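Local coordinates for protein 2-pyrone-4,6-dicarboxylic acid hydrolase, putative (Pseudomonas putida, PDB 2FFI) that probably hydrolyses the lactone ring of 2-pyrone-4,6-dicarboxylate, as a TIM-barrel member of the amidohydrolase family, at residues A[184-189]-A[219-224]; A[155-158]-A[162-165]; A[111-114]-A[118-121]; A[52-57]-A[250-255]; A[230-235]-A[274-279]. One frame throughout, in Å; residues are numbered along the deposited sequence.

In the fold
All five interactions lie within one amidohydrolase-type TIM barrel. Interactions 2 and 5 reach the same parallel sheet and meet where V164 CG2 approaches L276 CD2 at 3.5 Å. Interaction 3 packs against interaction 2, L121 CG lying 3.8 Å from L156 CD2. Interaction 1 continues from interaction 2 along the outer helical layer and touches interaction 5 through L219 CD2 and L231 CD2, 3.6 Å apart. Interaction 4 joins interaction 5 by the stack of F54 on W233, yet its nearest atoms remain about 17 Å from interaction 3, across the chain's centre. The active site in this family lies at the C-terminal ends of the barrel strands; none of the contacts includes a bound ligand.

Interaction 1: residues A[184-189]-A[219-224]; sequences ELLTLS and LCALEA
L186 and L222 meet with their side chains crossing at about a right angle, while L185 comes against the same L222 more obliquely. Both leucines of 184-189 converge on a single methyl: L222 CD1 lies 3.4 Å from L185 CD1 and 3.5 Å from L186 CD2. At this resolution these separations indicate contact and no more. The two neighbours reach that methyl by different torsions. L185 swings its CG opposite the backbone N (chi1 -165°), whereas L186 has CG beside the N and opposite its carbonyl carbon (chi1 -51°), which sends two successive side chains toward one partner from different directions. L186 also spreads its fork over A221, whose CB points toward the other segment; L186 CD2 lies 3.9 Å from A221 CB, and CD1 touches the same CB. The interface is therefore wholly apolar, with 143 Å² buried over both sides. L186 and A221 remain partly exposed, and L185 and L222 are buried. Close by, L185 O also accepts a hydrogen bond from H225 ND1, a polar tie beside the leucine contact. In the fold, the end of helix 182-185 is thereby set against helix 208-225, with L188 resting on V153 of helix 149-156 and L222 reaching L231 of strand 231-234.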
# COMPACT_ATOMS: atom_id res chain seq x y z
N GLU A 184 10.35 -16.74 6.03
CA GLU A 184 10.39 -16.07 7.34
C GLU A 184 9.10 -15.30 7.56
O GLU A 184 8.67 -15.11 8.69
CB GLU A 184 11.58 -15.11 7.42
CG GLU A 184 12.94 -15.73 7.19
CD GLU A 184 14.06 -14.69 7.09
OE1 GLU A 184 14.10 -13.95 6.07
OE2 GLU A 184 14.89 -14.59 8.02
N LEU A 185 8.49 -14.85 6.47
CA LEU A 185 7.25 -14.09 6.54
C LEU A 185 6.08 -14.96 7.06
O LEU A 185 5.29 -14.50 7.88
CB LEU A 185 6.94 -13.52 5.15
CG LEU A 185 5.90 -12.42 4.96
CD1 LEU A 185 4.51 -13.00 5.08
CD2 LEU A 185 6.12 -11.31 5.98
N LEU A 186 6.00 -16.21 6.60
CA LEU A 186 4.93 -17.12 7.02
C LEU A 186 5.19 -17.68 8.40
O LEU A 186 4.44 -18.52 8.88
CB LEU A 186 4.80 -18.29 6.05
CG LEU A 186 4.68 -17.97 4.58
CD1 LEU A 186 4.62 -19.27 3.81
CD2 LEU A 186 3.46 -17.12 4.33
N THR A 187 6.27 -17.22 9.02
CA THR A 187 6.64 -17.71 10.34
C THR A 187 7.02 -16.53 11.22
O THR A 187 7.38 -16.71 12.37
CB THR A 187 7.86 -18.66 10.25
OG1 THR A 187 7.68 -19.57 9.16
CG2 THR A 187 8.02 -19.47 11.53
N LEU A 188 6.91 -15.33 10.66
CA LEU A 188 7.27 -14.12 11.41
C LEU A 188 6.56 -14.01 12.75
O LEU A 188 5.52 -14.63 12.97
CB LEU A 188 6.97 -12.87 10.57
CG LEU A 188 7.50 -11.54 11.11
CD1 LEU A 188 9.02 -11.58 11.22
CD2 LEU A 188 7.06 -10.42 10.17
N SER A 189 7.15 -13.23 13.65
CA SER A 189 6.60 -13.00 14.98
C SER A 189 5.90 -11.65 15.01
O SER A 189 6.42 -10.68 15.57
CB SER A 189 7.71 -13.05 16.03
OG SER A 189 8.77 -12.17 15.71
N LEU A 219 -1.72 -16.20 -0.86
CA LEU A 219 -2.89 -15.76 -0.10
C LEU A 219 -3.25 -16.79 0.95
O LEU A 219 -3.32 -16.48 2.13
CB LEU A 219 -4.09 -15.55 -1.02
CG LEU A 219 -4.88 -14.25 -0.82
CD1 LEU A 219 -6.07 -14.24 -1.75
CD2 LEU A 219 -5.31 -14.11 0.62
N CYS A 220 -3.49 -18.02 0.52
CA CYS A 220 -3.85 -19.05 1.46
C CYS A 220 -2.83 -19.19 2.59
O CYS A 220 -3.22 -19.37 3.73
CB CYS A 220 -4.04 -20.40 0.75
SG CYS A 220 -5.48 -20.42 -0.39
N ALA A 221 -1.54 -19.10 2.28
CA ALA A 221 -0.52 -19.24 3.32
C ALA A 221 -0.47 -18.00 4.21
O ALA A 221 -0.35 -18.09 5.43
CB ALA A 221 0.86 -19.50 2.69
N LEU A 222 -0.54 -16.84 3.57
CA LEU A 222 -0.52 -15.58 4.27
C LEU A 222 -1.67 -15.51 5.28
O LEU A 222 -1.44 -15.34 6.47
CB LEU A 222 -0.61 -14.43 3.26
CG LEU A 222 0.55 -13.45 3.18
CD1 LEU A 222 1.88 -14.17 3.21
CD2 LEU A 222 0.41 -12.63 1.91
N GLU A 223 -2.91 -15.65 4.81
CA GLU A 223 -4.06 -15.59 5.71
C GLU A 223 -4.01 -16.63 6.80
O GLU A 223 -4.56 -16.43 7.88
CB GLU A 223 -5.37 -15.76 4.95
CG GLU A 223 -6.59 -15.71 5.87
CD GLU A 223 -7.80 -16.43 5.30
OE1 GLU A 223 -8.81 -16.58 6.03
OE2 GLU A 223 -7.74 -16.84 4.12
N ALA A 224 -3.36 -17.75 6.53
CA ALA A 224 -3.27 -18.83 7.51
C ALA A 224 -2.38 -18.44 8.69
O ALA A 224 -2.54 -18.97 9.79
CB ALA A 224 -2.73 -20.09 6.84

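Interaction 2: residues A[155-158]-A[162-165]; sequences ALQP and DIVI
L156 and I163 are the closest backbone pair, their CA atoms 7.7 Å apart, at the point where the weakly bonded end of helix 149-156 comes near the start of strand 163-165. Both residues direct CB at the opposite segment, and the distance is bridged mainly by the long arm of I163. With CG1 opposite the carbonyl carbon and the chain then extended (chi2 166°), I163 carries its terminal CD1 away from the strand to the helix end. There CD1 meets two successive residues. L156 offers the base of its side chain, CB standing 4.0 Å from I163 CD1, while L156 also packs on V140, L161 and L121. Q157 arrives differently: its CB starts off away from the strand, but a bend at chi2 (79°) folds the amide back, so that the side chain crosses I163 at about a right angle. Its OE1 then lies 3.6 Å from I163 CD1, an oxygen beside a methyl, which is packing without a polar bond. The methyl thus touches an aliphatic stem and an amide oxygen, with 123 Å² buried in all. V153 and L142 also touch I163. The arrangement belongs to the beta-alpha-beta unit of strand 139-142, helix 149-156 and strand 163-165, the repeating element of a TIM barrel, in which the helix lies on the outside of its two parallel strands.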
# COMPACT_ATOMS: atom_id res chain seq x y z
N ALA A 155 12.86 -4.55 12.72
CA ALA A 155 13.52 -3.32 13.13
C ALA A 155 12.46 -2.33 13.63
O ALA A 155 12.69 -1.61 14.59
CB ALA A 155 14.28 -2.73 11.95
N LEU A 156 11.30 -2.32 12.97
CA LEU A 156 10.21 -1.43 13.36
C LEU A 156 9.35 -2.08 14.43
O LEU A 156 8.46 -1.45 15.01
CB LEU A 156 9.33 -1.11 12.15
CG LEU A 156 9.98 -0.41 10.97
CD1 LEU A 156 9.01 -0.40 9.82
CD2 LEU A 156 10.38 0.99 11.37
N GLN A 157 9.62 -3.36 14.68
CA GLN A 157 8.90 -4.16 15.66
C GLN A 157 8.88 -3.51 17.05
O GLN A 157 7.81 -3.35 17.64
CB GLN A 157 9.56 -5.55 15.72
CG GLN A 157 8.66 -6.71 16.10
CD GLN A 157 7.81 -7.20 14.94
OE1 GLN A 157 7.00 -6.45 14.39
NE2 GLN A 157 8.01 -8.46 14.56
N PRO A 158 10.04 -3.11 17.59
CA PRO A 158 10.12 -2.50 18.92
C PRO A 158 9.30 -1.24 19.10
O PRO A 158 8.72 -1.02 20.17
CB PRO A 158 11.61 -2.23 19.08
CG PRO A 158 12.04 -1.95 17.68
CD PRO A 158 11.35 -3.05 16.91
N ASP A 162 1.92 -0.34 13.74
CA ASP A 162 1.40 -1.15 12.66
C ASP A 162 2.37 -1.13 11.48
O ASP A 162 2.92 -0.09 11.11
CB ASP A 162 0.04 -0.61 12.22
CG ASP A 162 -1.03 -0.77 13.29
OD1 ASP A 162 -1.97 0.07 13.32
OD2 ASP A 162 -0.94 -1.73 14.09
N ILE A 163 2.57 -2.31 10.90
CA ILE A 163 3.46 -2.45 9.77
C ILE A 163 2.68 -3.07 8.61
O ILE A 163 2.17 -4.20 8.71
CB ILE A 163 4.65 -3.37 10.12
CG1 ILE A 163 5.38 -2.82 11.35
CG2 ILE A 163 5.57 -3.48 8.91
CD1 ILE A 163 6.36 -3.81 11.98
N VAL A 164 2.59 -2.31 7.51
CA VAL A 164 1.91 -2.73 6.30
C VAL A 164 2.92 -3.10 5.21
O VAL A 164 3.70 -2.25 4.78
CB VAL A 164 1.03 -1.60 5.74
CG1 VAL A 164 0.36 -2.06 4.45
CG2 VAL A 164 -0.02 -1.19 6.76
N ILE A 165 2.86 -4.36 4.75
CA ILE A 165 3.75 -4.88 3.71
C ILE A 165 3.09 -4.83 2.34
O ILE A 165 2.00 -5.36 2.16
CB ILE A 165 4.18 -6.33 4.04
CG1 ILE A 165 4.91 -6.35 5.37
CG2 ILE A 165 5.13 -6.87 3.00
CD1 ILE A 165 5.21 -7.73 5.84

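Interaction 3: residues A[111-114]-A[118-121]; sequences LNLM and MPDL
No aromatic ring or amide takes part where L113 meets P119; the only ring is the puckered pyrrolidine of P119, touched along its CG–CD bond. The L113 fork comes obliquely across that bond, L113 CD1 lying 3.8 Å from P119 CG and L113 CG 3.9 Å from P119 CD. Its first torsion, chi1 -48°, sets CG opposite the carbonyl carbon, an angle that points the fork at the proline. Replacing L113 by an alanine would probably open a gap beside P119 and leave the CG–CD side of its ring without this partner. A second apolar pair lies alongside: L111 and L121 run past each other in opposite directions and touch through single methyls, L111 CD1 to L121 CD1 at 3.7 Å. All four residues direct CB toward the other segment, and together they bury 147 Å². Neither segment is regular helix or strand, and the two meet by side-chain packing alone. The contact lies in the loop that leaves strand 108-110 and precedes helix 127-136, L111 resting on V140 and L142 of strand 139-142 and L121 on A155 of helix 149-156.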
# COMPACT_ATOMS: atom_id res chain seq x y z
N LEU A 111 7.92 4.39 3.59
CA LEU A 111 9.34 4.64 3.44
C LEU A 111 9.67 4.45 1.96
O LEU A 111 10.39 5.27 1.36
CB LEU A 111 10.13 3.63 4.29
CG LEU A 111 9.77 3.62 5.78
CD1 LEU A 111 10.60 2.58 6.47
CD2 LEU A 111 10.02 4.99 6.39
N ASN A 112 9.12 3.37 1.40
CA ASN A 112 9.29 2.98 -0.01
C ASN A 112 10.74 2.91 -0.48
O ASN A 112 11.26 3.87 -1.06
CB ASN A 112 8.50 3.93 -0.92
CG ASN A 112 8.67 3.59 -2.40
OD1 ASN A 112 8.15 2.59 -2.90
ND2 ASN A 112 9.40 4.45 -3.11
N LEU A 113 11.40 1.77 -0.26
CA LEU A 113 12.80 1.61 -0.65
C LEU A 113 12.91 1.10 -2.10
O LEU A 113 13.34 1.83 -2.99
CB LEU A 113 13.49 0.65 0.31
CG LEU A 113 13.30 0.91 1.81
CD1 LEU A 113 13.40 2.41 2.10
CD2 LEU A 113 11.96 0.38 2.24
N MSE A 114 12.52 -0.16 -2.31
CA MSE A 114 12.52 -0.81 -3.63
C MSE A 114 13.42 -0.15 -4.66
O MSE A 114 13.00 0.76 -5.36
CB MSE A 114 11.10 -0.84 -4.18
CG MSE A 114 10.87 -1.86 -5.28
SE MSE A 114 11.17 -3.54 -4.72
CE MSE A 114 12.49 -4.00 -5.79
N MSE A 118 19.43 0.12 1.38
CA MSE A 118 18.87 -0.40 2.62
C MSE A 118 19.07 0.52 3.82
O MSE A 118 20.20 0.81 4.22
CB MSE A 118 19.47 -1.78 2.94
CG MSE A 118 18.56 -2.96 2.59
SE MSE A 118 17.07 -3.13 3.82
CE MSE A 118 17.80 -4.45 5.04
N PRO A 119 17.97 1.00 4.39
CA PRO A 119 18.04 1.89 5.55
C PRO A 119 18.11 1.09 6.85
O PRO A 119 17.62 -0.03 6.93
CB PRO A 119 16.75 2.69 5.44
CG PRO A 119 15.79 1.65 4.92
CD PRO A 119 16.60 0.94 3.85
N ASP A 120 18.74 1.66 7.87
CA ASP A 120 18.84 0.97 9.15
C ASP A 120 17.79 1.56 10.09
O ASP A 120 18.09 2.46 10.86
CB ASP A 120 20.23 1.16 9.75
CG ASP A 120 20.42 0.35 11.03
OD1 ASP A 120 21.57 0.29 11.52
OD2 ASP A 120 19.43 -0.21 11.54
N LEU A 121 16.57 1.03 10.03
CA LEU A 121 15.48 1.53 10.87
C LEU A 121 15.78 1.47 12.37
O LEU A 121 15.34 2.34 13.13
CB LEU A 121 14.18 0.77 10.57
CG LEU A 121 13.47 1.07 9.25
CD1 LEU A 121 13.21 2.56 9.14
CD2 LEU A 121 14.31 0.60 8.10

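Interaction 4: residues A[52-57]-A[250-255]; sequences HGFSHG and SAVEQF
H52 and V252 make the nearest backbone approach, with CA atoms 7.8 Å apart, where the loop leading into strand 56-57 passes helix 248-258. Between H52 and F54 the chain turns at G53, whose positive phi of 107° combined with its psi would press a CB against the carbonyl oxygen of H52; that suits a residue without a side chain. The contact itself centres on one methyl. V252 CG2, placed opposite the carbonyl carbon, faces the loop and is approached by both rings. F54 CE1 lies 3.9 Å from V252 CG2, the two side chains sliding past each other in opposite directions. H52 brings CD2 to 4.0 Å from V252 CG2. Both rings stand oblique to the methyl. H52 also meets F54 by its CB, which lies in the plane of the phenyl ring at its edge. H52 ND1 is hydrogen-bonded to Q48 O, outside the two segments, while the CD2 side of the imidazole faces the valine. Because only carbon atoms meet here, burying 125 Å², the interface is consistent with hydrophobic and dispersion forces holding helix 248-258 to the loop, without help from a charge pair.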
# COMPACT_ATOMS: atom_id res chain seq x y z
N HIS A 52 -16.02 0.05 -10.85
CA HIS A 52 -15.78 -1.35 -10.47
C HIS A 52 -16.29 -1.73 -9.08
O HIS A 52 -15.91 -2.76 -8.53
CB HIS A 52 -14.29 -1.69 -10.58
CG HIS A 52 -13.74 -1.54 -11.96
ND1 HIS A 52 -13.59 -0.32 -12.57
CD2 HIS A 52 -13.38 -2.47 -12.89
CE1 HIS A 52 -13.16 -0.49 -13.80
NE2 HIS A 52 -13.03 -1.78 -14.03
N GLY A 53 -17.18 -0.92 -8.53
CA GLY A 53 -17.68 -1.21 -7.21
C GLY A 53 -17.10 -0.26 -6.19
O GLY A 53 -17.73 0.74 -5.84
N PHE A 54 -15.90 -0.55 -5.71
CA PHE A 54 -15.21 0.27 -4.70
C PHE A 54 -15.70 1.70 -4.60
O PHE A 54 -15.83 2.40 -5.59
CB PHE A 54 -13.72 0.26 -4.98
CG PHE A 54 -13.21 -1.08 -5.38
CD1 PHE A 54 -13.28 -1.50 -6.70
CD2 PHE A 54 -12.73 -1.96 -4.43
CE1 PHE A 54 -12.87 -2.78 -7.07
CE2 PHE A 54 -12.31 -3.23 -4.78
CZ PHE A 54 -12.39 -3.65 -6.11
N SER A 55 -15.93 2.15 -3.37
CA SER A 55 -16.43 3.49 -3.09
C SER A 55 -15.43 4.39 -2.36
O SER A 55 -15.52 5.62 -2.42
CB SER A 55 -17.70 3.39 -2.24
OG SER A 55 -17.48 2.62 -1.05
N HIS A 56 -14.48 3.77 -1.67
CA HIS A 56 -13.49 4.50 -0.91
C HIS A 56 -12.13 4.00 -1.33
O HIS A 56 -12.00 2.85 -1.78
CB HIS A 56 -13.72 4.28 0.59
CG HIS A 56 -14.95 4.95 1.11
ND1 HIS A 56 -14.96 6.27 1.53
CD2 HIS A 56 -16.22 4.51 1.26
CE1 HIS A 56 -16.18 6.61 1.91
NE2 HIS A 56 -16.96 5.56 1.76
N GLY A 57 -11.11 4.84 -1.20
CA GLY A 57 -9.77 4.44 -1.60
C GLY A 57 -8.70 5.13 -0.78
O GLY A 57 -8.97 6.08 -0.06
N SER A 250 -8.52 -5.10 -15.26
CA SER A 250 -7.69 -6.30 -15.33
C SER A 250 -7.15 -6.64 -13.95
O SER A 250 -6.82 -7.79 -13.68
CB SER A 250 -6.52 -6.11 -16.31
OG SER A 250 -5.41 -5.44 -15.73
N ALA A 251 -7.09 -5.64 -13.07
CA ALA A 251 -6.62 -5.88 -11.71
C ALA A 251 -7.72 -6.57 -10.90
O ALA A 251 -7.45 -7.52 -10.16
CB ALA A 251 -6.21 -4.57 -11.07
N VAL A 252 -8.96 -6.10 -11.04
CA VAL A 252 -10.10 -6.70 -10.31
C VAL A 252 -10.32 -8.15 -10.79
O VAL A 252 -10.55 -9.06 -10.00
CB VAL A 252 -11.40 -5.87 -10.57
CG1 VAL A 252 -12.56 -6.45 -9.78
CG2 VAL A 252 -11.17 -4.42 -10.19
N GLU A 253 -10.24 -8.33 -12.10
CA GLU A 253 -10.37 -9.63 -12.74
C GLU A 253 -9.38 -10.63 -12.16
O GLU A 253 -9.67 -11.82 -12.07
CB GLU A 253 -10.15 -9.48 -14.24
CG GLU A 253 -11.29 -8.77 -14.97
CD GLU A 253 -11.05 -8.64 -16.46
OE1 GLU A 253 -10.24 -9.43 -17.01
OE2 GLU A 253 -11.67 -7.74 -17.09
N GLN A 254 -8.19 -10.15 -11.79
CA GLN A 254 -7.18 -11.02 -11.18
C GLN A 254 -7.59 -11.29 -9.75
O GLN A 254 -7.23 -12.32 -9.17
CB GLN A 254 -5.81 -10.35 -11.14
CG GLN A 254 -5.06 -10.25 -12.43
CD GLN A 254 -3.75 -9.50 -12.24
OE1 GLN A 254 -3.76 -8.35 -11.79
NE2 GLN A 254 -2.63 -10.14 -12.56
N PHE A 255 -8.31 -10.36 -9.15
CA PHE A 255 -8.75 -10.56 -7.78
C PHE A 255 -9.80 -11.66 -7.81
O PHE A 255 -9.71 -12.65 -7.09
CB PHE A 255 -9.33 -9.27 -7.20
CG PHE A 255 -10.15 -9.47 -5.98
CD1 PHE A 255 -11.54 -9.47 -6.06
CD2 PHE A 255 -9.54 -9.67 -4.75
CE1 PHE A 255 -12.31 -9.68 -4.94
CE2 PHE A 255 -10.30 -9.88 -3.62
CZ PHE A 255 -11.70 -9.89 -3.72

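Interaction 5: residues A[230-235]-A[274-279]; sequences RLMWGS and RALFGF
M232, a selenomethionine, has CG between its backbone N and carbonyl carbon (chi1 73°), and a bend at chi3 (105°) then divides its end between L276 and F277. These two partners stand where helix 262-276 stops in a Schellman motif. F279 N bonds to R274 O at 2.9 Å and G278 N to A275 O at the same length, with G278 supplying the positive phi of the C-prime position. Beside this ending, L276, the last helical residue, and F277, the first to leave helical angles, both reach strand 231-234. L276 carries CG opposite its backbone N and offers CD2, 3.9 Å from M232 CE, the two side chains crossing at about a right angle. The CB of F277 points to the side of the strand, yet its ring reaches the selenium. The result is a Met-aromatic contact made at the ring edge, without stacking over a face. The arrangement is buried, its two segments covering 93 Å² between them. Around it, M232 also rests on S17, K197 and T272, and F277 on V58 and H139, so the contact is packed among residues of strands 194-199 and 139-142, two loops and the helix itself; H139, at the start of its strand, places the helix end near the N-terminal end of strand 139-142. M232 SE lies 5.3 Å from the centroid of the F277 ring, 86° off its normal, and the nearest ring atom is F277 CE1, 3.9 Å from that SE.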
# COMPACT_ATOMS: atom_id res chain seq x y z
N ARG A 230 -6.05 -9.09 8.47
CA ARG A 230 -4.74 -8.51 8.27
C ARG A 230 -4.34 -8.45 6.81
O ARG A 230 -3.24 -7.99 6.49
CB ARG A 230 -3.69 -9.27 9.06
CG ARG A 230 -3.77 -9.02 10.55
CD ARG A 230 -3.24 -7.66 10.89
NE ARG A 230 -3.43 -7.38 12.31
CZ ARG A 230 -4.61 -7.13 12.86
NH1 ARG A 230 -4.70 -6.88 14.15
NH2 ARG A 230 -5.70 -7.12 12.11
N LEU A 231 -5.22 -8.90 5.93
CA LEU A 231 -4.96 -8.86 4.50
C LEU A 231 -5.97 -7.96 3.80
O LEU A 231 -7.17 -8.06 4.03
CB LEU A 231 -5.02 -10.27 3.92
CG LEU A 231 -3.81 -11.17 4.22
CD1 LEU A 231 -3.75 -11.44 5.69
CD2 LEU A 231 -3.92 -12.50 3.47
N MSE A 232 -5.48 -7.07 2.94
CA MSE A 232 -6.37 -6.17 2.21
C MSE A 232 -5.96 -6.06 0.75
O MSE A 232 -4.77 -6.12 0.43
CB MSE A 232 -6.36 -4.77 2.84
CG MSE A 232 -5.10 -4.00 2.58
SE MSE A 232 -4.79 -2.72 3.99
CE MSE A 232 -3.38 -3.67 4.87
N TRP A 233 -6.94 -5.88 -0.12
CA TRP A 233 -6.67 -5.77 -1.55
C TRP A 233 -6.38 -4.36 -2.04
O TRP A 233 -7.02 -3.40 -1.62
CB TRP A 233 -7.85 -6.32 -2.36
CG TRP A 233 -7.69 -6.15 -3.85
CD1 TRP A 233 -7.10 -7.03 -4.71
CD2 TRP A 233 -8.15 -5.04 -4.65
NE1 TRP A 233 -7.17 -6.54 -6.00
CE2 TRP A 233 -7.81 -5.33 -5.99
CE3 TRP A 233 -8.82 -3.84 -4.36
CZ2 TRP A 233 -8.13 -4.46 -7.04
CZ3 TRP A 233 -9.13 -2.97 -5.41
CH2 TRP A 233 -8.78 -3.29 -6.74
N GLY A 234 -5.43 -4.26 -2.96
CA GLY A 234 -5.09 -2.97 -3.54
C GLY A 234 -5.15 -3.03 -5.06
O GLY A 234 -4.93 -4.08 -5.64
N SER A 235 -5.45 -1.93 -5.72
CA SER A 235 -5.49 -1.96 -7.17
C SER A 235 -4.11 -1.59 -7.70
O SER A 235 -3.66 -2.10 -8.73
CB SER A 235 -6.53 -0.97 -7.70
OG SER A 235 -6.24 0.36 -7.31
N ARG A 274 -10.98 -1.09 6.20
CA ARG A 274 -11.85 -0.19 6.97
C ARG A 274 -11.38 0.04 8.41
O ARG A 274 -11.63 1.09 9.00
CB ARG A 274 -13.28 -0.73 6.99
CG ARG A 274 -14.25 0.03 7.89
CD ARG A 274 -15.65 -0.47 7.69
NE ARG A 274 -15.71 -1.92 7.88
CZ ARG A 274 -15.40 -2.52 9.03
NH1 ARG A 274 -15.47 -3.84 9.13
NH2 ARG A 274 -15.04 -1.79 10.08
N ALA A 275 -10.70 -0.95 8.97
CA ALA A 275 -10.19 -0.82 10.32
C ALA A 275 -8.90 -0.00 10.33
O ALA A 275 -8.84 1.07 10.94
CB ALA A 275 -9.96 -2.19 10.93
N LEU A 276 -7.88 -0.49 9.63
CA LEU A 276 -6.58 0.18 9.57
C LEU A 276 -6.65 1.66 9.20
O LEU A 276 -5.92 2.48 9.75
CB LEU A 276 -5.67 -0.53 8.57
CG LEU A 276 -4.18 -0.20 8.66
CD1 LEU A 276 -3.66 -0.81 9.95
CD2 LEU A 276 -3.43 -0.75 7.46
N PHE A 277 -7.52 2.00 8.25
CA PHE A 277 -7.63 3.39 7.83
C PHE A 277 -8.81 4.10 8.46
O PHE A 277 -9.13 5.21 8.09
CB PHE A 277 -7.74 3.50 6.30
CG PHE A 277 -6.55 2.96 5.57
CD1 PHE A 277 -6.48 1.62 5.26
CD2 PHE A 277 -5.47 3.79 5.27
CE1 PHE A 277 -5.35 1.09 4.66
CE2 PHE A 277 -4.33 3.27 4.67
CZ PHE A 277 -4.27 1.92 4.36
N GLY A 278 -9.45 3.45 9.42
CA GLY A 278 -10.58 4.07 10.06
C GLY A 278 -11.61 4.68 9.12
O GLY A 278 -11.71 5.91 9.00
N PHE A 279 -12.38 3.83 8.44
CA PHE A 279 -13.42 4.28 7.54
C PHE A 279 -14.76 4.15 8.23
O PHE A 279 -15.76 3.81 7.62
CB PHE A 279 -13.40 3.46 6.25
CG PHE A 279 -12.50 4.03 5.20
CD1 PHE A 279 -12.80 5.23 4.59
CD2 PHE A 279 -11.35 3.36 4.82
CE1 PHE A 279 -11.96 5.76 3.62
CE2 PHE A 279 -10.51 3.88 3.85
CZ PHE A 279 -10.82 5.08 3.25